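Local structure of protein NBR1 homolog (Arabidopsis thaliana, 6TGS) at residues V12-F21 with L38-L48; A52-A60 with Q80-A91. The protein probably acts as a receptor for autophagosomal degradation of ubiquitinated proteins, with its PB1 domain mediating homodimerization. The protein carries 3 engineered substitutions. One frame throughout, in Å; residues are numbered along the deposited sequence.

Interaction 1. Residues V12-F21 with L38-L48; sequences VSYGGVLRRF and LKEKIAALFNL. With GOL (glycerol), chain E.
Tyr-14 holds its CG anti to the backbone N (chi1 176°), which directs its ring along the end of helix 35-46 toward Leu-48, while Phe-46, in the last turn of that helix, has its own CG anti to the carbonyl carbon (chi1 -64°) and so turns its ring to the hairpin. The CB of Tyr-14 sits 3.6 Å from the centroid of the Phe-46 ring, almost exactly on its normal, a CH-pi contact. The two rings meet obliquely, their planes at 54°, neither stacked nor edge-to-face, and the Tyr-14 ring runs on until its CE2 meets Leu-48 CD2 at 3.7 Å. Around the rim of the Phe-46 ring, Val-17 CG1 lies 3.9 Å from CE1 and Val-12 CG1 3.7 Å from CE2, both at the edge, while the CG methylene of Arg-19 comes in obliquely at CZ. Leu-45 CB lies against the opposite face, toward its rim. Further along, Lys-41 lays its aliphatic chain over Phe-21, with CG 4.0 Å above the centre of that ring, Leu-38 CD1 at the edge and Leu-45 CD1 approaching obliquely. The Arg-19 guanidinium turns outward: NE donates to O1 of the glycerol at 2.8 Å, NH2 to its O3, and NH1 to Leu-18 O from above the carbonyl plane. Glycerol O1 passes a weak bond on to Leu-45 O, so this crystallisation molecule links strand and helix at the surface. The hairpin, tightened by a type I' turn through Gly-15 and Gly-16, thus receives the helix as in the ubiquitin-like beta-grasp fold of PB1 domains. Since direct contact between hairpin and helix is almost wholly carbon against carbon, shape rather than polar pairing fixes the packing, and the arginine's charged end remains at the surface, consistent with the basic face of PB1 domains.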
loop_
_atom_site.group_PDB
_atom_site.type_symbol
_atom_site.label_atom_id
_atom_site.label_comp_id
_atom_site.label_asym_id
_atom_site.label_seq_id
_atom_site.Cartn_x
_atom_site.Cartn_y
_atom_site.Cartn_z
ATOM N N VAL A 12 -5.472 4.998 -0.941
ATOM C CA VAL A 12 -5.897 4.179 0.188
ATOM C C VAL A 12 -7.358 4.496 0.458
ATOM O O VAL A 12 -7.750 5.667 0.477
ATOM C CB VAL A 12 -5.035 4.439 1.438
ATOM C CG1 VAL A 12 -5.433 3.480 2.546
ATOM C CG2 VAL A 12 -3.557 4.286 1.112
ATOM N N SER A 13 -8.167 3.459 0.632
ATOM C CA SER A 13 -9.576 3.617 0.948
ATOM C C SER A 13 -9.855 3.127 2.361
ATOM O O SER A 13 -9.496 1.996 2.722
ATOM C CB SER A 13 -10.446 2.863 -0.053
ATOM O OG SER A 13 -11.809 3.073 0.246
ATOM N N TYR A 14 -10.502 3.971 3.156
ATOM C CA TYR A 14 -10.976 3.557 4.465
ATOM C C TYR A 14 -12.235 4.347 4.792
ATOM O O TYR A 14 -12.297 5.547 4.525
ATOM C CB TYR A 14 -9.914 3.787 5.558
ATOM C CG TYR A 14 -10.386 3.452 6.948
ATOM C CD1 TYR A 14 -10.455 2.137 7.376
ATOM C CD2 TYR A 14 -10.754 4.456 7.839
ATOM C CE1 TYR A 14 -10.887 1.820 8.654
ATOM C CE2 TYR A 14 -11.180 4.149 9.120
ATOM C CZ TYR A 14 -11.246 2.828 9.519
ATOM O OH TYR A 14 -11.680 2.521 10.785
ATOM N N GLY A 15 -13.236 3.663 5.337
ATOM C CA GLY A 15 -14.466 4.343 5.745
ATOM C C GLY A 15 -15.106 5.180 4.659
ATOM O O GLY A 15 -15.509 6.323 4.915
ATOM N N GLY A 16 -15.192 4.645 3.440
ATOM C CA GLY A 16 -15.789 5.359 2.321
ATOM C C GLY A 16 -14.972 6.507 1.784
ATOM O O GLY A 16 -15.474 7.286 0.967
ATOM N N VAL A 17 -13.719 6.617 2.210
ATOM C CA VAL A 17 -12.881 7.786 2.012
ATOM C C VAL A 17 -11.648 7.352 1.241
ATOM O O VAL A 17 -11.015 6.364 1.617
ATOM C CB VAL A 17 -12.476 8.385 3.373
ATOM C CG1 VAL A 17 -11.547 9.517 3.198
ATOM C CG2 VAL A 17 -13.696 8.798 4.158
ATOM N N LEU A 18 -11.281 8.101 0.200
ATOM C CA LEU A 18 -10.079 7.816 -0.582
ATOM C C LEU A 18 -9.017 8.886 -0.359
ATOM O O LEU A 18 -9.289 10.084 -0.502
ATOM C CB LEU A 18 -10.407 7.721 -2.075
ATOM C CG LEU A 18 -9.417 7.071 -3.045
ATOM C CD1 LEU A 18 -9.132 5.609 -2.676
ATOM C CD2 LEU A 18 -9.918 7.168 -4.501
ATOM N N ARG A 19 -7.804 8.460 -0.068
ATOM C CA ARG A 19 -6.683 9.381 0.073
ATOM C C ARG A 19 -5.543 8.915 -0.814
ATOM O O ARG A 19 -5.355 7.714 -1.027
ATOM C CB ARG A 19 -6.219 9.484 1.537
ATOM C CG ARG A 19 -7.276 10.075 2.475
ATOM C CD ARG A 19 -7.448 11.590 2.246
ATOM N NE ARG A 19 -8.441 12.190 3.149
ATOM C CZ ARG A 19 -9.721 12.361 2.820
ATOM N NH1 ARG A 19 -10.151 11.944 1.633
ATOM N NH2 ARG A 19 -10.567 12.947 3.667
ATOM N N ARG A 20 -4.759 9.788 -1.406
ATOM C CA ARG A 20 -3.697 9.655 -2.394
ATOM C C ARG A 20 -2.369 10.094 -1.803
ATOM O O ARG A 20 -2.284 11.158 -1.183
ATOM C CB ARG A 20 -4.007 10.510 -3.627
ATOM C CG ARG A 20 -2.972 10.434 -4.747
ATOM C CD ARG A 20 -3.398 11.311 -5.941
ATOM N NE ARG A 20 -2.432 11.258 -7.021
ATOM C CZ ARG A 20 -1.365 12.040 -7.086
ATOM N NH1 ARG A 20 -1.140 12.916 -6.118
ATOM N NH2 ARG A 20 -0.520 11.936 -8.103
ATOM N N PHE A 21 -1.345 9.397 -1.922
ATOM C CA PHE A 21 0.007 9.886 -1.688
ATOM C C PHE A 21 0.937 9.188 -2.669
ATOM O O PHE A 21 0.548 8.242 -3.353
ATOM C CB PHE A 21 0.462 9.686 -0.236
ATOM C CG PHE A 21 0.413 8.267 0.234
ATOM C CD1 PHE A 21 -0.737 7.761 0.802
ATOM C CD2 PHE A 21 1.531 7.449 0.144
ATOM C CE1 PHE A 21 -0.789 6.454 1.260
ATOM C CE2 PHE A 21 1.490 6.135 0.611
ATOM C CZ PHE A 21 0.319 5.646 1.165
ATOM N N LEU A 38 4.347 2.037 5.672
ATOM C CA LEU A 38 3.023 2.090 5.052
ATOM C C LEU A 38 1.936 2.146 6.114
ATOM O O LEU A 38 0.997 2.949 6.029
ATOM C CB LEU A 38 2.832 0.870 4.148
ATOM C CG LEU A 38 1.439 0.745 3.551
ATOM C CD1 LEU A 38 1.118 1.989 2.708
ATOM C CD2 LEU A 38 1.348 -0.551 2.737
ATOM N N LYS A 39 2.047 1.290 7.129
ATOM C CA LYS A 39 1.058 1.296 8.195
ATOM C C LYS A 39 1.068 2.626 8.941
ATOM O O LYS A 39 0.014 3.121 9.356
ATOM C CB LYS A 39 1.311 0.110 9.137
ATOM C CG LYS A 39 0.879 -1.205 8.515
ATOM C CD LYS A 39 1.078 -2.383 9.439
ATOM C CE LYS A 39 0.044 -2.381 10.554
ATOM N NZ LYS A 39 0.166 -3.595 11.423
ATOM N N GLU A 40 2.249 3.216 9.134
ATOM C CA GLU A 40 2.325 4.482 9.856
ATOM C C GLU A 40 1.677 5.604 9.056
ATOM O O GLU A 40 1.036 6.493 9.620
ATOM C CB GLU A 40 3.782 4.813 10.174
ATOM C CG GLU A 40 4.368 3.897 11.255
ATOM C CD GLU A 40 5.890 3.956 11.309
ATOM O OE1 GLU A 40 6.499 4.616 10.446
ATOM O OE2 GLU A 40 6.479 3.323 12.209
ATOM N N LYS A 41 1.860 5.586 7.741
ATOM C CA LYS A 41 1.229 6.601 6.912
ATOM C C LYS A 41 -0.284 6.434 6.931
ATOM O O LYS A 41 -1.027 7.398 7.124
ATOM C CB LYS A 41 1.795 6.506 5.493
ATOM C CG LYS A 41 1.302 7.598 4.564
ATOM C CD LYS A 41 2.053 8.909 4.832
ATOM C CE LYS A 41 1.609 9.994 3.879
ATOM N NZ LYS A 41 2.611 11.104 3.831
ATOM N N ILE A 42 -0.764 5.197 6.786
ATOM C CA ILE A 42 -2.202 4.964 6.796
ATOM C C ILE A 42 -2.806 5.345 8.143
ATOM O O ILE A 42 -3.887 5.942 8.204
ATOM C CB ILE A 42 -2.495 3.502 6.416
ATOM C CG1 ILE A 42 -2.217 3.299 4.916
ATOM C CG2 ILE A 42 -3.935 3.153 6.749
ATOM C CD1 ILE A 42 -2.162 1.789 4.474
ATOM N N ALA A 43 -2.113 5.031 9.241
ATOM C CA ALA A 43 -2.587 5.416 10.569
ATOM C C ALA A 43 -2.709 6.932 10.703
ATOM O O ALA A 43 -3.685 7.439 11.264
ATOM C CB ALA A 43 -1.640 4.858 11.640
ATOM N N ALA A 44 -1.718 7.672 10.208
ATOM C CA ALA A 44 -1.785 9.132 10.280
ATOM C C ALA A 44 -2.947 9.682 9.453
ATOM O O ALA A 44 -3.583 10.676 9.840
ATOM C CB ALA A 44 -0.459 9.732 9.815
ATOM N N LEU A 45 -3.236 9.058 8.305
ATOM C CA LEU A 45 -4.284 9.552 7.414
ATOM C C LEU A 45 -5.672 9.368 7.994
ATOM O O LEU A 45 -6.564 10.175 7.715
ATOM C CB LEU A 45 -4.228 8.842 6.057
ATOM C CG LEU A 45 -3.081 9.196 5.113
ATOM C CD1 LEU A 45 -3.079 8.241 3.919
ATOM C CD2 LEU A 45 -3.172 10.647 4.664
ATOM N N PHE A 46 -5.899 8.300 8.758
ATOM C CA PHE A 46 -7.252 7.944 9.160
ATOM C C PHE A 46 -7.413 7.876 10.673
ATOM O O PHE A 46 -8.455 7.405 11.158
ATOM C CB PHE A 46 -7.650 6.605 8.513
ATOM C CG PHE A 46 -7.721 6.654 7.001
ATOM C CD1 PHE A 46 -8.736 7.361 6.363
ATOM C CD2 PHE A 46 -6.773 6.017 6.220
ATOM C CE1 PHE A 46 -8.798 7.425 4.978
ATOM C CE2 PHE A 46 -6.834 6.072 4.830
ATOM C CZ PHE A 46 -7.863 6.775 4.212
ATOM N N ASN A 47 -6.418 8.329 11.431
ATOM C CA ASN A 47 -6.428 8.278 12.890
ATOM C C ASN A 47 -6.677 6.857 13.391
ATOM O O ASN A 47 -7.599 6.584 14.163
ATOM C CB ASN A 47 -7.453 9.253 13.486
ATOM C CG ASN A 47 -7.196 9.516 14.952
ATOM O OD1 ASN A 47 -6.046 9.566 15.377
ATOM N ND2 ASN A 47 -8.261 9.657 15.737
ATOM N N LEU A 48 -5.827 5.947 12.933
ATOM C CA LEU A 48 -5.823 4.565 13.396
ATOM C C LEU A 48 -4.552 4.328 14.207
ATOM O O LEU A 48 -3.698 5.206 14.309
ATOM C CB LEU A 48 -5.899 3.606 12.207
ATOM C CG LEU A 48 -6.750 3.981 10.994
ATOM C CD1 LEU A 48 -6.617 2.923 9.895
ATOM C CD2 LEU A 48 -8.199 4.175 11.375
HETATM C C1 GOL E . -6.610 12.780 6.321
HETATM O O1 GOL E . -7.696 12.070 5.846
HETATM C C2 GOL E . -7.114 14.045 7.058
HETATM O O2 GOL E . -6.215 14.478 8.036
HETATM C C3 GOL E . -8.502 13.659 7.626
HETATM O O3 GOL E . -9.408 13.819 6.569
#

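Interaction 2. Residues A52-A60 with Q80-A91; sequences AELSLTYSA and QRLKFLKINVNA. Engineered in segment 52-60: Ala-60 (natural residue Asp).
Four backbone hydrogen bonds join Ser-55 to Asn-90 and Thr-57 to Asn-88, two in each antiparallel hydrogen-bonded pair. Ser-55 N reaches Asn-90 O at 2.7 Å, and Asn-88 N reaches Thr-57 O at 2.8 Å. Between these rungs, Leu-56 and Val-89 form a non-hydrogen-bonded pair, supplemented by CA-H...O contacts, such as Val-89 CA to Ser-55 O.

Water bonding belongs to the face carrying Ser-55, Thr-57, Asn-88 and Asn-90. One water is gripped by four protein atoms: it donates to Ser-55 O, accepts from Asn-90 ND2, and is bonded to Ser-55 OG and Thr-57 OG1. On the same face Lys-86 NZ meets a lone pair of Asn-88 OD1 at 2.7 Å, which holds the amide in place. Where the strands part, another water takes over from direct pairing, accepting from Ser-59 N and donating to Lys-86 O.

Apolar contacts occupy the other face. Leu-56 and Val-89 run alongside each other toward the helix, with Leu-56 CD2 3.8 Å from Val-89 CG2; Leu-56 CB also touches Ile-87 CG2. These residues face helix 35-46.

The aromatic contact is made by Tyr-58, whose chi1 of 68° swings the ring to where Leu-85 CD1 comes over one face, 3.8 Å from the centroid of the Tyr-58 ring, and Leu-82 CD1 approaches CE1 obliquely. An alanine in place of Tyr-58 is likely to open a gap beside Leu-85 and Leu-82, where the strands are already diverging. The pairing of two inner strands of the PB1 sheet thus divides its chemistry: a greasy face buried beneath the helix, and a hydrated polar face whose amides and hydroxyls are tied together through water.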
loop_
_atom_site.group_PDB
_atom_site.type_symbol
_atom_site.label_atom_id
_atom_site.label_comp_id
_atom_site.label_asym_id
_atom_site.label_seq_id
_atom_site.Cartn_x
_atom_site.Cartn_y
_atom_site.Cartn_z
ATOM N N ALA A 52 -2.057 -1.519 14.821
ATOM C CA ALA A 52 -3.242 -2.343 14.658
ATOM C C ALA A 52 -3.022 -3.415 13.594
ATOM O O ALA A 52 -2.230 -3.250 12.660
ATOM C CB ALA A 52 -4.445 -1.487 14.275
ATOM N N GLU A 53 -3.764 -4.523 13.711
ATOM C CA GLU A 53 -3.699 -5.605 12.719
ATOM C C GLU A 53 -4.690 -5.321 11.587
ATOM O O GLU A 53 -5.770 -5.905 11.488
ATOM C CB GLU A 53 -3.962 -6.955 13.379
ATOM C CG GLU A 53 -2.758 -7.510 14.098
ATOM C CD GLU A 53 -2.788 -9.020 14.201
ATOM O OE1 GLU A 53 -3.895 -9.593 14.148
ATOM O OE2 GLU A 53 -1.703 -9.627 14.331
ATOM N N LEU A 54 -4.279 -4.430 10.692
ATOM C CA LEU A 54 -5.118 -3.947 9.608
ATOM C C LEU A 54 -5.054 -4.918 8.446
ATOM O O LEU A 54 -3.984 -5.435 8.127
ATOM C CB LEU A 54 -4.643 -2.575 9.142
ATOM C CG LEU A 54 -4.529 -1.509 10.233
ATOM C CD1 LEU A 54 -3.846 -0.261 9.704
ATOM C CD2 LEU A 54 -5.906 -1.169 10.735
ATOM N N SER A 55 -6.188 -5.162 7.813
ATOM C CA SER A 55 -6.191 -5.883 6.549
ATOM C C SER A 55 -5.982 -4.872 5.423
ATOM O O SER A 55 -6.812 -3.981 5.224
ATOM C CB SER A 55 -7.495 -6.660 6.360
ATOM O OG SER A 55 -7.724 -6.973 4.997
ATOM N N LEU A 56 -4.877 -5.010 4.694
ATOM C CA LEU A 56 -4.525 -4.133 3.584
ATOM C C LEU A 56 -4.567 -4.974 2.316
ATOM O O LEU A 56 -3.760 -5.895 2.163
ATOM C CB LEU A 56 -3.144 -3.519 3.794
ATOM C CG LEU A 56 -2.960 -2.824 5.152
ATOM C CD1 LEU A 56 -1.539 -2.257 5.305
ATOM C CD2 LEU A 56 -3.998 -1.732 5.288
ATOM N N THR A 57 -5.535 -4.699 1.434
ATOM C CA THR A 57 -5.731 -5.535 0.257
ATOM C C THR A 57 -5.787 -4.697 -1.012
ATOM O O THR A 57 -6.199 -3.534 -0.981
ATOM C CB THR A 57 -7.027 -6.367 0.358
ATOM O OG1 THR A 57 -8.149 -5.518 0.631
ATOM C CG2 THR A 57 -6.889 -7.423 1.468
ATOM N N TYR A 58 -5.385 -5.290 -2.136
ATOM C CA TYR A 58 -5.676 -4.702 -3.435
ATOM C C TYR A 58 -6.173 -5.776 -4.386
ATOM O O TYR A 58 -5.946 -6.964 -4.161
ATOM C CB TYR A 58 -4.464 -3.980 -4.033
ATOM C CG TYR A 58 -3.273 -4.813 -4.460
ATOM C CD1 TYR A 58 -3.147 -5.263 -5.779
ATOM C CD2 TYR A 58 -2.232 -5.082 -3.569
ATOM C CE1 TYR A 58 -2.026 -5.976 -6.186
ATOM C CE2 TYR A 58 -1.110 -5.790 -3.966
ATOM C CZ TYR A 58 -1.020 -6.241 -5.281
ATOM O OH TYR A 58 0.093 -6.952 -5.685
ATOM N N SER A 59 -6.898 -5.352 -5.428
ATOM C CA SER A 59 -7.424 -6.281 -6.428
ATOM C C SER A 59 -6.494 -6.325 -7.628
ATOM O O SER A 59 -6.249 -5.297 -8.271
ATOM C CB SER A 59 -8.848 -5.918 -6.861
ATOM O OG SER A 59 -9.704 -5.763 -5.747
ATOM N N ALA A 60 -6.011 -7.519 -7.945
ATOM C CA ALA A 60 -5.055 -7.705 -9.021
ATOM C C ALA A 60 -5.783 -7.805 -10.358
ATOM O O ALA A 60 -7.010 -7.912 -10.424
ATOM C CB ALA A 60 -4.208 -8.947 -8.757
ATOM N N GLN A 80 6.333 -6.298 -10.164
ATOM C CA GLN A 80 5.244 -6.413 -11.181
ATOM C C GLN A 80 5.041 -5.123 -12.009
ATOM O O GLN A 80 4.090 -5.065 -12.794
ATOM C CB GLN A 80 3.920 -6.837 -10.541
ATOM C CG GLN A 80 3.870 -8.288 -10.091
ATOM C CD GLN A 80 2.608 -8.614 -9.332
ATOM O OE1 GLN A 80 2.233 -7.935 -8.385
ATOM N NE2 GLN A 80 1.935 -9.672 -9.748
ATOM N N ARG A 81 5.855 -4.109 -11.768
ATOM C CA ARG A 81 5.773 -2.841 -12.521
ATOM C C ARG A 81 4.398 -2.186 -12.421
ATOM O O ARG A 81 3.971 -1.592 -13.394
ATOM C CB ARG A 81 6.254 -3.034 -13.951
ATOM C CG ARG A 81 7.718 -3.428 -14.077
ATOM C CD ARG A 81 8.069 -3.515 -15.547
ATOM N NE ARG A 81 9.310 -4.231 -15.784
ATOM C CZ ARG A 81 10.497 -3.654 -15.925
ATOM N NH1 ARG A 81 10.613 -2.339 -15.852
ATOM N NH2 ARG A 81 11.567 -4.399 -16.135
ATOM N N LEU A 82 3.723 -2.307 -11.279
ATOM C CA LEU A 82 2.499 -1.497 -11.070
ATOM C C LEU A 82 2.904 -0.026 -10.935
ATOM O O LEU A 82 3.938 0.241 -10.303
ATOM C CB LEU A 82 1.750 -1.995 -9.829
ATOM C CG LEU A 82 1.469 -3.496 -9.787
ATOM C CD1 LEU A 82 0.504 -3.835 -8.662
ATOM C CD2 LEU A 82 0.925 -3.983 -11.121
ATOM N N LYS A 83 2.082 0.866 -11.457
ATOM C CA LYS A 83 2.340 2.327 -11.323
ATOM C C LYS A 83 1.273 2.966 -10.451
ATOM O O LYS A 83 1.488 4.078 -9.966
ATOM C CB LYS A 83 2.171 2.974 -12.692
ATOM C CG LYS A 83 2.477 4.467 -12.722
ATOM C CD LYS A 83 2.086 5.159 -14.007
ATOM C CE LYS A 83 2.467 6.622 -14.037
ATOM N NZ LYS A 83 3.936 6.805 -14.107
ATOM N N PHE A 84 0.268 2.420 -10.118
ATOM C CA PHE A 84 -0.971 2.678 -9.348
ATOM C C PHE A 84 -1.268 1.456 -8.488
ATOM O O PHE A 84 -1.181 0.343 -8.984
ATOM C CB PHE A 84 -2.116 3.083 -10.273
ATOM C CG PHE A 84 -3.434 3.297 -9.582
ATOM C CD1 PHE A 84 -3.533 4.157 -8.504
ATOM C CD2 PHE A 84 -4.577 2.649 -10.016
ATOM C CE1 PHE A 84 -4.743 4.357 -7.866
ATOM C CE2 PHE A 84 -5.788 2.849 -9.375
ATOM C CZ PHE A 84 -5.870 3.713 -8.309
ATOM N N LEU A 85 -1.449 1.934 -7.195
ATOM C CA LEU A 85 -1.908 0.918 -6.239
ATOM C C LEU A 85 -3.087 1.474 -5.455
ATOM O O LEU A 85 -2.939 2.499 -4.850
ATOM C CB LEU A 85 -0.740 0.551 -5.336
ATOM C CG LEU A 85 -1.032 -0.493 -4.270
ATOM C CD1 LEU A 85 -1.424 -1.806 -4.918
ATOM C CD2 LEU A 85 0.183 -0.681 -3.386
ATOM N N LYS A 86 -4.209 0.783 -5.514
ATOM C CA LYS A 86 -5.344 1.141 -4.672
ATOM C C LYS A 86 -5.464 0.105 -3.572
ATOM O O LYS A 86 -5.720 -1.072 -3.862
ATOM C CB LYS A 86 -6.655 1.219 -5.442
ATOM C CG LYS A 86 -7.807 1.614 -4.528
ATOM C CD LYS A 86 -9.165 1.267 -5.100
ATOM C CE LYS A 86 -10.281 2.000 -4.346
ATOM N NZ LYS A 86 -10.995 1.162 -3.360
ATOM N N ILE A 87 -5.308 0.547 -2.321
ATOM C CA ILE A 87 -5.317 -0.329 -1.148
ATOM C C ILE A 87 -6.613 -0.111 -0.378
ATOM O O ILE A 87 -6.916 1.014 0.037
ATOM C CB ILE A 87 -4.109 -0.061 -0.237
ATOM C CG1 ILE A 87 -2.783 -0.304 -0.959
ATOM C CG2 ILE A 87 -4.220 -0.878 1.072
ATOM C CD1 ILE A 87 -1.575 0.101 -0.114
ATOM N N ASN A 88 -7.371 -1.184 -0.146
ATOM C CA ASN A 88 -8.516 -1.094 0.742
ATOM C C ASN A 88 -8.078 -1.458 2.158
ATOM O O ASN A 88 -7.374 -2.459 2.361
ATOM C CB ASN A 88 -9.640 -2.038 0.297
ATOM C CG ASN A 88 -10.405 -1.526 -0.912
ATOM O OD1 ASN A 88 -10.419 -0.335 -1.195
ATOM N ND2 ASN A 88 -11.059 -2.437 -1.625
ATOM N N VAL A 89 -8.528 -0.674 3.141
ATOM C CA VAL A 89 -8.167 -0.875 4.546
ATOM C C VAL A 89 -9.372 -1.399 5.293
ATOM O O VAL A 89 -10.434 -0.771 5.287
ATOM C CB VAL A 89 -7.694 0.432 5.218
ATOM C CG1 VAL A 89 -7.320 0.149 6.678
ATOM C CG2 VAL A 89 -6.539 1.009 4.488
ATOM N N ASN A 90 -9.216 -2.529 5.963
ATOM C CA ASN A 90 -10.247 -2.992 6.869
ATOM C C ASN A 90 -9.627 -3.289 8.222
ATOM O O ASN A 90 -8.498 -3.781 8.309
ATOM C CB ASN A 90 -10.961 -4.217 6.317
ATOM C CG ASN A 90 -11.850 -3.875 5.156
ATOM O OD1 ASN A 90 -13.017 -3.532 5.335
ATOM N ND2 ASN A 90 -11.303 -3.946 3.950
ATOM N N ALA A 91 -10.357 -2.959 9.276
ATOM C CA ALA A 91 -9.847 -3.082 10.627
ATOM C C ALA A 91 -10.620 -4.154 11.383
ATOM O O ALA A 91 -11.808 -4.377 11.134
ATOM C CB ALA A 91 -9.935 -1.745 11.363
HETATM O O HOH W 1 -8.741 -5.014 3.205
HETATM O O HOH W 2 -9.155 -5.143 -2.072
HETATM O O HOH W 3 -7.236 -2.468 -5.602
#

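Interactions 1 and 2, with centres about 11 Å apart, share one mixed sheet in which strands 8-14 and 84-90 run parallel as neighbours. Ser-13 N, on the hairpin of interaction 1, lies 2.8 Å from Ile-87 O of interaction 2, probably hydrogen-bonded. Helix 35-46 spans both contacts: Ile-42 touches Val-12, Leu-56 and Val-89, while Lys-39 NZ comes within 2.7 Å of Ala-52 O. No catalytic site is involved. PB1 domains generally associate through a basic face and an acidic loop; Arg-19 and Arg-20 are probably part of the basic face, and engineered Ala-60, naturally Asp, probably falls within the acidic loop.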